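Local coordinates for putative uncharacterized protein (Chromobacterium violaceum, PDB 4RMM), which is uncharacterised but, as a member of the thioesterase superfamily with the hotdog fold, probably hydrolyses acyl-CoA thioesters, at residues 109-114 with 121-126; 91-96 with 136-141. All coordinates share one frame; numbering follows the deposited sequence.

Contact 1 of 2, residues 109-114 with 121-126; sequences QCEITK and HVLIEA
The carboxylate of Glu111 lies alongside Leu123 on the neighbouring strand, its OE1 3.9 Å from the CD2 methyl of Leu123. Both side chains point the same way, each with CG anti to its own backbone N (chi1 166° and 163°). His121 meets 109-114 with its CB, beside Lys114 O, and its ring packs edge-to-face with that of His141. The third flat group, the carboxylate of Glu125, reaches back toward 109-114 through a water, which is 2.6 Å from Glu125 OE2 and 2.5 Å from Gln109 O. With further acceptors nearby, the water cannot serve all of them at once, and its short distances should be read with caution. Glu125 OE2 also forms a salt bridge with Arg131, and Gln109 bonds to Arg131 and Asp37.

The other face is apolar. SG of Cys110 rests against both CG1 and CG2 of Ile124, 3.7 Å from CG1, and Cys110 CB touches Val122 CG1, also at 3.7 Å. Cys110, Ile112 and Ile124 continue onto helix 67-80, the long helix wrapped by the sheet in a hotdog fold.

Strands 106-115 and 119-127 form an antiparallel hairpin. Glu111 N to Leu123 O is 2.7 Å and Leu123 N to Glu111 O is 2.8 Å. The chemistry is thus two-sided: sulfur and methyl groups are buried against the helix, whereas the acids stand on the reverse, where Arg131 and water probably ease the charge of Glu125.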
loop_
_atom_site.group_PDB
_atom_site.type_symbol
_atom_site.label_atom_id
_atom_site.label_comp_id
_atom_site.label_asym_id
_atom_site.label_seq_id
_atom_site.Cartn_x
_atom_site.Cartn_y
_atom_site.Cartn_z
ATOM N N GLN A 109 11.850 -0.204 -9.676
ATOM C CA GLN A 109 13.194 -0.235 -9.151
ATOM C C GLN A 109 13.408 0.903 -8.176
ATOM O O GLN A 109 12.989 2.036 -8.424
ATOM C CB GLN A 109 14.204 -0.128 -10.291
ATOM C CG GLN A 109 15.612 -0.488 -9.878
ATOM C CD GLN A 109 16.522 -0.697 -11.064
ATOM O OE1 GLN A 109 17.107 0.251 -11.589
ATOM N NE2 GLN A 109 16.636 -1.944 -11.505
ATOM N N CYS A 110 14.093 0.603 -7.080
ATOM C CA CYS A 110 14.334 1.615 -6.064
ATOM C C CYS A 110 15.765 2.070 -6.018
ATOM O O CYS A 110 16.680 1.370 -6.437
ATOM C CB CYS A 110 13.953 1.087 -4.685
ATOM S SG CYS A 110 12.526 0.037 -4.700
ATOM N N GLU A 111 15.951 3.254 -5.468
ATOM C CA GLU A 111 17.274 3.810 -5.343
ATOM C C GLU A 111 17.397 4.473 -3.987
ATOM O O GLU A 111 16.485 5.168 -3.552
ATOM C CB GLU A 111 17.497 4.847 -6.431
ATOM C CG GLU A 111 18.707 5.711 -6.194
ATOM C CD GLU A 111 18.812 6.815 -7.207
ATOM O OE1 GLU A 111 18.205 7.885 -6.989
ATOM O OE2 GLU A 111 19.491 6.592 -8.230
ATOM N N ILE A 112 18.520 4.270 -3.311
ATOM C CA ILE A 112 18.716 4.905 -2.017
ATOM C C ILE A 112 19.465 6.235 -2.167
ATOM O O ILE A 112 20.661 6.259 -2.432
ATOM C CB ILE A 112 19.471 3.981 -1.052
ATOM C CG1 ILE A 112 18.673 2.686 -0.872
ATOM C CG2 ILE A 112 19.690 4.695 0.265
ATOM C CD1 ILE A 112 19.121 1.827 0.269
ATOM N N THR A 113 18.734 7.334 -1.967
ATOM C CA THR A 113 19.236 8.715 -2.121
ATOM C C THR A 113 20.205 9.319 -1.126
ATOM O O THR A 113 21.235 9.874 -1.503
ATOM C CB THR A 113 18.103 9.696 -2.202
ATOM O OG1 THR A 113 17.356 9.460 -3.398
ATOM C CG2 THR A 113 18.663 11.115 -2.205
ATOM N N LYS A 114 19.796 9.330 0.133
ATOM C CA LYS A 114 20.631 9.836 1.196
ATOM C C LYS A 114 20.627 8.634 2.110
ATOM O O LYS A 114 19.620 7.944 2.196
ATOM C CB LYS A 114 19.975 11.027 1.877
ATOM C CG LYS A 114 20.755 11.556 3.059
ATOM C CD LYS A 114 20.375 10.846 4.347
ATOM C CE LYS A 114 19.185 11.507 5.012
ATOM N NZ LYS A 114 19.544 12.044 6.351
ATOM N N HIS A 121 16.747 7.080 2.735
ATOM C CA HIS A 121 15.712 7.670 1.893
ATOM C C HIS A 121 15.697 6.889 0.590
ATOM O O HIS A 121 16.705 6.806 -0.103
ATOM C CB HIS A 121 16.018 9.149 1.635
ATOM C CG HIS A 121 14.891 9.900 0.994
ATOM N ND1 HIS A 121 14.834 11.277 0.974
ATOM C CD2 HIS A 121 13.782 9.470 0.347
ATOM C CE1 HIS A 121 13.739 11.663 0.343
ATOM N NE2 HIS A 121 13.082 10.585 -0.048
ATOM N N VAL A 122 14.542 6.314 0.273
ATOM C CA VAL A 122 14.362 5.482 -0.909
ATOM C C VAL A 122 13.427 6.093 -1.959
ATOM O O VAL A 122 12.408 6.690 -1.617
ATOM C CB VAL A 122 13.771 4.100 -0.495
ATOM C CG1 VAL A 122 13.591 3.190 -1.704
ATOM C CG2 VAL A 122 14.665 3.447 0.536
ATOM N N LEU A 123 13.782 5.934 -3.235
ATOM C CA LEU A 123 12.959 6.411 -4.353
ATOM C C LEU A 123 12.609 5.177 -5.173
ATOM O O LEU A 123 13.476 4.366 -5.497
ATOM C CB LEU A 123 13.719 7.424 -5.214
ATOM C CG LEU A 123 13.218 7.750 -6.640
ATOM C CD1 LEU A 123 11.974 8.642 -6.616
ATOM C CD2 LEU A 123 14.345 8.453 -7.401
ATOM N N ILE A 124 11.325 5.021 -5.466
ATOM C CA ILE A 124 10.812 3.898 -6.229
ATOM C C ILE A 124 10.137 4.447 -7.482
ATOM O O ILE A 124 9.326 5.374 -7.413
ATOM C CB ILE A 124 9.748 3.106 -5.438
ATOM C CG1 ILE A 124 10.240 2.838 -4.014
ATOM C CG2 ILE A 124 9.437 1.776 -6.137
ATOM C CD1 ILE A 124 10.015 4.002 -3.068
ATOM N N GLU A 125 10.485 3.879 -8.625
ATOM C CA GLU A 125 9.884 4.285 -9.887
ATOM C C GLU A 125 9.213 3.070 -10.488
ATOM O O GLU A 125 9.777 1.982 -10.517
ATOM C CB GLU A 125 10.955 4.779 -10.846
ATOM C CG GLU A 125 11.701 5.981 -10.352
ATOM C CD GLU A 125 13.031 6.129 -11.044
ATOM O OE1 GLU A 125 13.051 6.581 -12.205
ATOM O OE2 GLU A 125 14.055 5.771 -10.424
ATOM N N ALA A 126 7.995 3.259 -10.962
ATOM C CA ALA A 126 7.271 2.166 -11.574
ATOM C C ALA A 126 6.968 2.603 -12.994
ATOM O O ALA A 126 6.400 3.667 -13.226
ATOM C CB ALA A 126 5.992 1.876 -10.810
HETATM O O HOH W 1 14.394 4.105 -8.443
#

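Contact 2 of 2, residues 91-96 with 136-141; sequences VDFSLD and AVARAH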
loop_
_atom_site.group_PDB
_atom_site.type_symbol
_atom_site.label_atom_id
_atom_site.label_comp_id
_atom_site.label_asym_id
_atom_site.label_seq_id
_atom_site.Cartn_x
_atom_site.Cartn_y
_atom_site.Cartn_z
ATOM N N VAL A 91 9.063 5.351 8.266
ATOM C CA VAL A 91 8.610 6.559 8.922
ATOM C C VAL A 91 7.465 7.150 8.119
ATOM O O VAL A 91 6.398 7.474 8.676
ATOM C CB VAL A 91 9.777 7.567 9.067
ATOM C CG1 VAL A 91 9.251 8.942 9.442
ATOM C CG2 VAL A 91 10.734 7.070 10.137
ATOM N N ASP A 92 7.671 7.286 6.810
ATOM C CA ASP A 92 6.636 7.805 5.926
ATOM C C ASP A 92 6.778 7.264 4.510
ATOM O O ASP A 92 7.803 6.717 4.142
ATOM C CB ASP A 92 6.602 9.349 5.913
ATOM C CG ASP A 92 7.878 9.963 5.418
ATOM O OD1 ASP A 92 8.381 9.539 4.356
ATOM O OD2 ASP A 92 8.373 10.893 6.082
ATOM N N PHE A 93 5.726 7.430 3.724
ATOM C CA PHE A 93 5.673 6.924 2.359
ATOM C C PHE A 93 4.717 7.756 1.527
ATOM O O PHE A 93 3.566 7.947 1.924
ATOM C CB PHE A 93 5.181 5.482 2.390
ATOM C CG PHE A 93 4.792 4.946 1.059
ATOM C CD1 PHE A 93 5.765 4.398 0.189
ATOM C CD2 PHE A 93 3.466 4.927 0.676
ATOM C CE1 PHE A 93 5.389 3.840 -1.028
ATOM C CE2 PHE A 93 3.082 4.365 -0.548
ATOM C CZ PHE A 93 4.041 3.821 -1.401
ATOM N N SER A 94 5.182 8.244 0.379
ATOM C CA SER A 94 4.337 9.038 -0.526
ATOM C C SER A 94 4.372 8.446 -1.937
ATOM O O SER A 94 5.381 7.917 -2.374
ATOM C CB SER A 94 4.778 10.509 -0.546
ATOM O OG SER A 94 6.180 10.625 -0.675
ATOM N N LEU A 95 3.253 8.550 -2.637
ATOM C CA LEU A 95 3.086 7.998 -3.968
ATOM C C LEU A 95 2.247 8.895 -4.888
ATOM O O LEU A 95 1.198 9.390 -4.477
ATOM C CB LEU A 95 2.399 6.627 -3.841
ATOM C CG LEU A 95 2.029 5.773 -5.061
ATOM C CD1 LEU A 95 3.273 5.341 -5.815
ATOM C CD2 LEU A 95 1.293 4.539 -4.581
ATOM N N ASP A 96 2.722 9.089 -6.125
ATOM C CA ASP A 96 2.006 9.850 -7.143
ATOM C C ASP A 96 1.704 8.941 -8.317
ATOM O O ASP A 96 2.581 8.255 -8.815
ATOM C CB ASP A 96 2.824 11.045 -7.656
ATOM C CG ASP A 96 2.869 12.183 -6.669
ATOM O OD1 ASP A 96 3.843 12.265 -5.895
ATOM O OD2 ASP A 96 1.917 12.992 -6.660
ATOM N N ALA A 136 4.041 5.543 -12.025
ATOM C CA ALA A 136 4.003 6.094 -10.676
ATOM C C ALA A 136 5.409 6.189 -10.076
ATOM O O ALA A 136 6.303 5.404 -10.410
ATOM C CB ALA A 136 3.119 5.221 -9.787
ATOM N N VAL A 137 5.613 7.178 -9.218
ATOM C CA VAL A 137 6.898 7.330 -8.533
ATOM C C VAL A 137 6.596 7.450 -7.035
ATOM O O VAL A 137 5.673 8.159 -6.631
ATOM C CB VAL A 137 7.676 8.584 -9.004
ATOM C CG1 VAL A 137 8.027 8.460 -10.515
ATOM C CG2 VAL A 137 6.848 9.822 -8.754
ATOM N N ALA A 138 7.356 6.737 -6.213
ATOM C CA ALA A 138 7.136 6.805 -4.775
ATOM C C ALA A 138 8.414 7.184 -4.063
ATOM O O ALA A 138 9.495 7.191 -4.660
ATOM C CB ALA A 138 6.634 5.469 -4.250
ATOM N N ARG A 139 8.273 7.503 -2.784
ATOM C CA ARG A 139 9.385 7.868 -1.924
ATOM C C ARG A 139 9.074 7.417 -0.493
ATOM O O ARG A 139 7.941 7.537 -0.020
ATOM C CB ARG A 139 9.635 9.380 -1.985
ATOM C CG ARG A 139 10.006 9.837 -3.403
ATOM C CD ARG A 139 10.719 11.183 -3.457
ATOM N NE ARG A 139 10.913 11.648 -4.836
ATOM C CZ ARG A 139 9.919 11.976 -5.658
ATOM N NH1 ARG A 139 8.662 11.891 -5.244
ATOM N NH2 ARG A 139 10.175 12.393 -6.893
ATOM N N ALA A 140 10.085 6.877 0.172
ATOM C CA ALA A 140 9.939 6.377 1.528
ATOM C C ALA A 140 11.170 6.646 2.392
ATOM O O ALA A 140 12.294 6.641 1.897
ATOM C CB ALA A 140 9.659 4.887 1.474
ATOM N N HIS A 141 10.941 6.889 3.681
ATOM C CA HIS A 141 12.007 7.141 4.642
ATOM C C HIS A 141 11.973 6.029 5.660
ATOM O O HIS A 141 10.908 5.671 6.161
ATOM C CB HIS A 141 11.808 8.474 5.375
ATOM C CG HIS A 141 11.939 9.674 4.495
ATOM N ND1 HIS A 141 10.970 10.654 4.417
ATOM C CD2 HIS A 141 12.925 10.058 3.649
ATOM C CE1 HIS A 141 11.353 11.583 3.563
ATOM N NE2 HIS A 141 12.538 11.245 3.082
#
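Ser94 and Arg139 pair through both backbone bonds at the middle of two nearly antiparallel strand segments, whose axes approach to 4.8 Å. Asp96 and Val137 repeat this pattern, and near the other end Val91 N donates to His141 O. Among the side chains, Asp92 and His141 form a His-carboxylate hydrogen bond. ND1 of His141 gives a nearly straight bond, 173° at the hydrogen, to Asp92 OD2 at 3.1 Å. OD2 receives it with its syn lone pair and lies at the edge of the imidazole, in the ring plane. Asp92 OD1 is closer to His141 ND1, at 2.8 Å, but that bond is strongly bent and weak. Carboxylate and ring planes stand 73° apart, and the bond to OD2 helps fix the rotation of the ring. Asp92 swings its carboxylate over toward the partner strand with CG between its own backbone N and carbonyl carbon (chi1 62°).

In the hotdog fold the sheet curls round a central helix, and here Phe93 and Leu95 face helix 67-80, where both touch Met70. Strand 89-97 also pairs antiparallel with a strand of the second subunit, so one sheet runs on through the dimer, an arrangement familiar from hotdog thioesterases; Phe93 packs on Phe93 of that subunit.

Small alanines on 136-141 accommodate the larger groups opposite. Ala140 CB sits at the edge of the Phe93 ring, 4.1 Å from CD1, while CE1 of Phe93 reaches Ala138 CB at 3.8 Å. CD1 of Leu95 touches Ala138 CB at 3.7 Å and Ala136 CB at 4.0 Å. On the reverse face OG of Ser94 lies 3.9 Å from Arg139 CB.

The two contacts are neighbouring pairs in one sheet, their centres about 9 Å apart, with contact 1 nested inside the chain loop that contact 2 closes. Strand 119-127 lies directly beside 136-143: Ile124 O is 2.7 Å from Ala138 N and Ala126 N is 2.8 Å from Ala136 O, both probable hydrogen bonds. On one face His121 CE1 comes to 3.0 Å from His141 NE2, which connects the hairpin to the Asp92 pair. On the other, both contacts rest on helix 67-80. Contact 2 adjoins the second subunit, whereas 109-114 and 121-126 touch no other chain of the assembly.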